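Local coordinates for protein Cel44C (Paenibacillus polymyxa, PDB 2YIH) that cleaves the beta-1,4-glucan backbone of xyloglucan and cellulose through this family 44 glycoside hydrolase part of a longer protein, at residues Y255-D260 against L338-Q343; Y262-R267 against D346-G351. The protein carries 8 engineered substitutions. All blocks are in the same frame, centred on the assembly; numbering follows the deposited sequence.

Contact 1 (Y255-D260 against L338-Q343); sequences YSWFVD and LPRLKQ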
loop_
_atom_site.group_PDB
_atom_site.type_symbol
_atom_site.label_atom_id
_atom_site.label_comp_id
_atom_site.label_asym_id
_atom_site.label_seq_id
_atom_site.Cartn_x
_atom_site.Cartn_y
_atom_site.Cartn_z
ATOM N N TYR A 255 -16.428 -8.743 20.075
ATOM C CA TYR A 255 -15.707 -8.526 18.820
ATOM C C TYR A 255 -14.581 -9.540 18.709
ATOM O O TYR A 255 -13.907 -9.863 19.704
ATOM C CB TYR A 255 -15.145 -7.102 18.759
ATOM C CG TYR A 255 -16.160 -5.985 18.638
ATOM C CD1 TYR A 255 -16.977 -5.860 17.512
ATOM C CD2 TYR A 255 -16.254 -5.013 19.628
ATOM C CE1 TYR A 255 -17.906 -4.806 17.397
ATOM C CE2 TYR A 255 -17.130 -3.945 19.521
ATOM C CZ TYR A 255 -17.951 -3.838 18.396
ATOM O OH TYR A 255 -18.811 -2.769 18.306
ATOM N N SER A 256 -14.339 -10.035 17.497
ATOM C CA SER A 256 -13.272 -11.013 17.303
ATOM C C SER A 256 -11.892 -10.378 17.414
ATOM O O SER A 256 -10.905 -11.074 17.661
ATOM C CB SER A 256 -13.384 -11.693 15.932
ATOM O OG SER A 256 -14.622 -12.400 15.843
ATOM N N TRP A 257 -11.819 -9.103 17.034
ATOM C CA TRP A 257 -10.562 -8.358 17.032
ATOM C C TRP A 257 -10.834 -6.885 16.882
ATOM O O TRP A 257 -11.978 -6.491 16.600
ATOM C CB TRP A 257 -9.581 -8.850 15.940
ATOM C CG TRP A 257 -10.070 -8.847 14.471
ATOM C CD1 TRP A 257 -11.359 -8.769 14.007
ATOM C CD2 TRP A 257 -9.239 -9.066 13.324
ATOM N NE1 TRP A 257 -11.367 -8.892 12.631
ATOM C CE2 TRP A 257 -10.080 -9.092 12.192
ATOM C CE3 TRP A 257 -7.857 -9.253 13.152
ATOM C CZ2 TRP A 257 -9.586 -9.280 10.890
ATOM C CZ3 TRP A 257 -7.356 -9.464 11.860
ATOM C CH2 TRP A 257 -8.222 -9.475 10.748
ATOM N N PHE A 258 -9.793 -6.069 17.102
ATOM C CA PHE A 258 -9.939 -4.600 17.060
ATOM C C PHE A 258 -10.465 -4.110 15.693
ATOM O O PHE A 258 -11.194 -3.117 15.618
ATOM C CB PHE A 258 -8.590 -3.916 17.435
ATOM C CG PHE A 258 -8.604 -2.434 17.236
ATOM C CD1 PHE A 258 -9.259 -1.609 18.133
ATOM C CD2 PHE A 258 -8.120 -1.880 16.041
ATOM C CE1 PHE A 258 -9.395 -0.206 17.866
ATOM C CE2 PHE A 258 -8.241 -0.515 15.757
ATOM C CZ PHE A 258 -8.900 0.341 16.660
ATOM N N VAL A 259 -10.073 -4.804 14.621
ATOM C CA VAL A 259 -10.545 -4.479 13.264
ATOM C C VAL A 259 -12.075 -4.290 13.306
ATOM O O VAL A 259 -12.591 -3.293 12.809
ATOM C CB VAL A 259 -10.176 -5.618 12.265
ATOM C CG1 VAL A 259 -10.966 -5.494 10.909
ATOM C CG2 VAL A 259 -8.647 -5.654 12.030
ATOM N N ASP A 260 -12.779 -5.235 13.937
ATOM C CA ASP A 260 -14.249 -5.189 14.010
ATOM C C ASP A 260 -14.765 -4.050 14.870
ATOM O O ASP A 260 -15.717 -3.357 14.481
ATOM C CB ASP A 260 -14.793 -6.515 14.568
ATOM C CG ASP A 260 -14.594 -7.671 13.602
ATOM O OD1 ASP A 260 -14.366 -7.427 12.398
ATOM O OD2 ASP A 260 -14.610 -8.831 14.055
ATOM N N LEU A 338 -6.306 -11.468 3.408
ATOM C CA LEU A 338 -7.193 -10.584 2.648
ATOM C C LEU A 338 -8.665 -11.011 2.761
ATOM O O LEU A 338 -9.535 -10.182 2.975
ATOM C CB LEU A 338 -6.754 -10.462 1.180
ATOM C CG LEU A 338 -5.344 -9.878 0.946
ATOM C CD1 LEU A 338 -5.036 -9.867 -0.577
ATOM C CD2 LEU A 338 -5.179 -8.465 1.524
ATOM N N PRO A 339 -8.944 -12.309 2.663
ATOM C CA PRO A 339 -10.368 -12.660 2.795
ATOM C C PRO A 339 -10.865 -12.386 4.205
ATOM O O PRO A 339 -12.019 -11.943 4.402
ATOM C CB PRO A 339 -10.372 -14.173 2.520
ATOM C CG PRO A 339 -9.226 -14.371 1.566
ATOM C CD PRO A 339 -8.148 -13.424 2.115
ATOM N N ARG A 340 -9.976 -12.522 5.180
ATOM C CA ARG A 340 -10.381 -12.238 6.561
ATOM C C ARG A 340 -10.709 -10.760 6.807
ATOM O O ARG A 340 -11.663 -10.423 7.536
ATOM C CB ARG A 340 -9.331 -12.727 7.555
ATOM C CG ARG A 340 -9.791 -12.638 8.993
ATOM C CD ARG A 340 -10.905 -13.652 9.305
ATOM N NE ARG A 340 -11.412 -13.508 10.678
ATOM C CZ ARG A 340 -12.251 -12.545 11.063
ATOM N NH1 ARG A 340 -12.672 -11.620 10.185
ATOM N NH2 ARG A 340 -12.670 -12.500 12.335
ATOM N N LEU A 341 -9.857 -9.876 6.283
ATOM C CA LEU A 341 -10.122 -8.454 6.376
ATOM C C LEU A 341 -11.383 -8.088 5.633
ATOM O O LEU A 341 -12.231 -7.339 6.156
ATOM C CB LEU A 341 -8.933 -7.663 5.838
ATOM C CG LEU A 341 -7.705 -7.705 6.741
ATOM C CD1 LEU A 341 -6.543 -7.084 5.961
ATOM C CD2 LEU A 341 -7.981 -6.926 8.068
ATOM N N LYS A 342 -11.546 -8.629 4.423
ATOM C CA LYS A 342 -12.761 -8.361 3.658
ATOM C C LYS A 342 -14.056 -8.821 4.358
ATOM O O LYS A 342 -15.081 -8.105 4.327
ATOM C CB LYS A 342 -12.659 -8.954 2.242
ATOM C CG LYS A 342 -13.885 -8.662 1.364
ATOM C CD LYS A 342 -13.803 -9.402 0.006
ATOM C CE LYS A 342 -14.991 -9.092 -0.907
ATOM N N GLN A 343 -13.989 -9.959 5.039
ATOM C CA GLN A 343 -15.111 -10.513 5.778
ATOM C C GLN A 343 -15.532 -9.516 6.863
ATOM O O GLN A 343 -16.715 -9.210 7.004
ATOM C CB GLN A 343 -14.720 -11.862 6.394
ATOM C CG GLN A 343 -15.806 -12.580 7.177
ATOM C CD GLN A 343 -15.237 -13.547 8.234
ATOM O OE1 GLN A 343 -15.858 -13.782 9.269
ATOM N NE2 GLN A 343 -14.059 -14.114 7.963
HETATM O O HOH W 1 -14.833 -10.863 12.267
#
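Trp257 and Leu341 form the tight half of this contact. The CD2 methyl of Leu341 comes up obliquely to the six-membered ring of the indole, 3.7 Å from Trp257 CH2, and also meets Val259 CG2 at 4.2 Å. The CG of Trp257 sits between its own backbone N and carbonyl carbon (chi1 57°), which sends the indole from the N-cap position of helix 258-273 across to helix 337-348, the neighbouring outer helix of the TIM barrel. Phe334 and Tyr239 pack against the same indole. On the looser side the bent chain of Arg340 runs past the indole in the opposite direction, its CG 3.9 Å from Trp257 CZ2; that same ring carbon lies over one face of the guanidinium, whose plane is turned 50° from that of the indole. Ser256 CB stands at the guanidinium edge, near its plane. Here charge is matched through solvent, since Arg340 NH2 and Asp260 OD2 are 4.5 Å apart and water 1 spans them, accepting from NH2 and donating to OD2. Trp257 NE1, Asp260 OD1 and Arg340 NH1 all hydrogen-bond to Ser344 OG, whereas the link from NE1 to Asp260 OD1 is weak. An alanine in place of Trp257 would probably leave Leu341 CD2 facing a gap and Arg340 freer to swing. Apolar packing thus joins the helices inside, while a hydroxyl and a water probably temper the opposite charges toward the more open, Arg340 side.

Contact 2 (Y262-R267 against D346-G351); sequences YLDQMR and DKYYPG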
loop_
_atom_site.group_PDB
_atom_site.type_symbol
_atom_site.label_atom_id
_atom_site.label_comp_id
_atom_site.label_asym_id
_atom_site.label_seq_id
_atom_site.Cartn_x
_atom_site.Cartn_y
_atom_site.Cartn_z
ATOM N N TYR A 262 -13.295 -1.186 15.490
ATOM C CA TYR A 262 -13.079 0.068 14.764
ATOM C C TYR A 262 -14.121 0.277 13.661
ATOM O O TYR A 262 -14.713 1.348 13.546
ATOM C CB TYR A 262 -11.681 0.090 14.173
ATOM C CG TYR A 262 -11.317 1.360 13.410
ATOM C CD1 TYR A 262 -10.746 2.467 14.073
ATOM C CD2 TYR A 262 -11.424 1.400 12.013
ATOM C CE1 TYR A 262 -10.376 3.595 13.363
ATOM C CE2 TYR A 262 -11.051 2.500 11.306
ATOM C CZ TYR A 262 -10.504 3.582 11.981
ATOM O OH TYR A 262 -10.082 4.638 11.260
ATOM N N LEU A 263 -14.353 -0.764 12.867
ATOM C CA LEU A 263 -15.312 -0.675 11.770
ATOM C C LEU A 263 -16.707 -0.356 12.286
ATOM O O LEU A 263 -17.369 0.567 11.798
ATOM C CB LEU A 263 -15.315 -1.963 10.946
ATOM C CG LEU A 263 -14.092 -2.156 10.056
ATOM C CD1 LEU A 263 -13.887 -3.627 9.750
ATOM C CD2 LEU A 263 -14.227 -1.340 8.775
ATOM N N ASP A 264 -17.122 -1.064 13.337
ATOM C CA ASP A 264 -18.458 -0.864 13.885
ATOM C C ASP A 264 -18.578 0.514 14.522
ATOM O O ASP A 264 -19.589 1.207 14.359
ATOM C CB ASP A 264 -18.753 -1.980 14.911
ATOM C CG ASP A 264 -20.212 -2.022 15.339
ATOM O OD1 ASP A 264 -21.092 -1.754 14.514
ATOM O OD2 ASP A 264 -20.466 -2.416 16.503
ATOM N N GLN A 265 -17.538 0.942 15.246
ATOM C CA GLN A 265 -17.594 2.249 15.921
ATOM C C GLN A 265 -17.551 3.399 14.927
ATOM O O GLN A 265 -18.246 4.402 15.120
ATOM C CB GLN A 265 -16.456 2.398 16.962
ATOM C CG GLN A 265 -16.608 1.436 18.177
ATOM C CD GLN A 265 -17.910 1.651 18.955
ATOM O OE1 GLN A 265 -18.699 0.709 19.178
ATOM N NE2 GLN A 265 -18.191 2.897 19.257
ATOM N N MET A 266 -16.795 3.245 13.840
ATOM C CA MET A 266 -16.780 4.273 12.786
ATOM C C MET A 266 -18.128 4.318 12.048
ATOM O O MET A 266 -18.632 5.403 11.733
ATOM C CB MET A 266 -15.587 4.101 11.818
ATOM C CG MET A 266 -14.205 4.325 12.500
ATOM S SD MET A 266 -14.050 5.995 13.175
ATOM C CE MET A 266 -13.795 6.955 11.662
ATOM N N ARG A 267 -18.725 3.150 11.862
ATOM C CA ARG A 267 -20.076 3.071 11.272
ATOM C C ARG A 267 -21.101 3.777 12.152
ATOM O O ARG A 267 -21.870 4.619 11.674
ATOM C CB ARG A 267 -20.459 1.623 11.022
ATOM C CG ARG A 267 -21.708 1.529 10.192
ATOM C CD ARG A 267 -22.506 0.413 10.617
ATOM N NE ARG A 267 -23.696 0.310 9.768
ATOM C CZ ARG A 267 -24.259 -0.847 9.473
ATOM N NH1 ARG A 267 -23.743 -1.948 9.964
ATOM N NH2 ARG A 267 -25.324 -0.903 8.668
ATOM N N ASP A 346 -16.940 -6.110 5.173
ATOM C CA ASP A 346 -18.286 -6.297 4.613
ATOM C C ASP A 346 -19.374 -6.433 5.669
ATOM O O ASP A 346 -20.469 -5.885 5.492
ATOM C CB ASP A 346 -18.331 -7.489 3.652
ATOM C CG ASP A 346 -17.550 -7.242 2.371
ATOM O OD1 ASP A 346 -17.089 -6.105 2.091
ATOM O OD2 ASP A 346 -17.323 -8.236 1.645
ATOM N N LYS A 347 -19.058 -7.108 6.774
ATOM C CA LYS A 347 -19.947 -7.226 7.913
ATOM C C LYS A 347 -20.138 -5.941 8.720
ATOM O O LYS A 347 -21.264 -5.585 9.050
ATOM C CB LYS A 347 -19.475 -8.318 8.850
ATOM C CG LYS A 347 -20.376 -8.488 10.048
ATOM C CD LYS A 347 -20.048 -9.733 10.846
ATOM C CE LYS A 347 -20.747 -9.658 12.208
ATOM N NZ LYS A 347 -21.428 -10.913 12.605
ATOM N N TYR A 348 -19.043 -5.310 9.138
ATOM C CA TYR A 348 -19.173 -4.238 10.137
ATOM C C TYR A 348 -19.222 -2.817 9.603
ATOM O O TYR A 348 -19.670 -1.906 10.309
ATOM C CB TYR A 348 -18.081 -4.361 11.203
ATOM C CG TYR A 348 -18.313 -5.496 12.165
ATOM C CD1 TYR A 348 -19.272 -5.393 13.171
ATOM C CD2 TYR A 348 -17.574 -6.671 12.068
ATOM C CE1 TYR A 348 -19.471 -6.432 14.100
ATOM C CE2 TYR A 348 -17.784 -7.736 12.980
ATOM C CZ TYR A 348 -18.724 -7.589 13.989
ATOM O OH TYR A 348 -18.917 -8.614 14.896
ATOM N N TYR A 349 -18.806 -2.587 8.353
ATOM C CA TYR A 349 -19.043 -1.275 7.751
ATOM C C TYR A 349 -19.162 -1.442 6.250
ATOM O O TYR A 349 -18.265 -1.120 5.503
ATOM C CB TYR A 349 -17.966 -0.231 8.110
ATOM C CG TYR A 349 -18.400 1.221 7.893
ATOM C CD1 TYR A 349 -19.487 1.556 7.086
ATOM C CD2 TYR A 349 -17.677 2.281 8.474
ATOM C CE1 TYR A 349 -19.901 2.890 6.954
ATOM C CE2 TYR A 349 -18.037 3.595 8.292
ATOM C CZ TYR A 349 -19.160 3.898 7.542
ATOM O OH TYR A 349 -19.532 5.213 7.370
ATOM N N PRO A 350 -20.289 -2.001 5.812
ATOM C CA PRO A 350 -20.468 -2.349 4.418
ATOM C C PRO A 350 -20.133 -1.182 3.503
ATOM O O PRO A 350 -20.484 -0.045 3.784
ATOM C CB PRO A 350 -21.970 -2.664 4.340
ATOM C CG PRO A 350 -22.270 -3.225 5.732
ATOM C CD PRO A 350 -21.404 -2.454 6.671
ATOM N N GLY A 351 -19.469 -1.488 2.390
ATOM C CA GLY A 351 -19.168 -0.493 1.380
ATOM C C GLY A 351 -17.800 0.133 1.587
ATOM O O GLY A 351 -17.303 0.841 0.723
HETATM O O HOH W 2 -21.625 -2.462 11.986
#
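Arg267 lies across one face of the Tyr349 ring, its CA 3.8 Å from the ring centroid and 19° off the normal, a CH-pi contact. With CG anti to the backbone N, the arginine chain continues over the ring, CG resting 3.8 Å from Tyr349 CD1. The guanidinium ends nearly parallel to the tyrosine plane, 8° apart, but has moved on to bring one face over Pro350 CD. Tyr349 OH is held by Ser270. The two segments belong to adjacent outer helices of the (beta/alpha)8 barrel, and 346-351 is where helix 337-348 ends and the chain turns toward strand 353-359. At that end the backbones come close: Leu263 CB meets Tyr348 CB at 3.7 Å, and Leu263 CD2 reaches Tyr349 CB. The Tyr348 ring passes obliquely by Asp264, whose CB is 3.9 Å from Tyr348 CD1 and whose carboxylate is turned 54° from the ring; Asp264 OD2 bonds to Tyr255 OH. Its other oxygen, OD1, takes a 2.7 Å bond from water 2, which also donates to Tyr348 O near the helix end and accepts from Arg267 NH1, lying in the guanidinium plane at its edge.

Overall arrangement
Both contacts join helix 258-273 to helix 337-348, adjacent outer helices of the barrel, with centres 10 Å apart. Contact 1 takes the beginning of the first helix and is mostly buried; contact 2 lies about two turns further along both helices, is only partly buried, and yet encloses more area, 383 against 231 Å². In each, one water links an aspartate to an arginine, but in contact 1 the two come from different helices, whereas in contact 2 both belong to 262-267 and the water reaches a backbone carbonyl opposite. Between the contacts, Tyr255 CE1 packs 4.0 Å from Tyr348 CE1, and Asp260 also touches Tyr348, making the interface continuous.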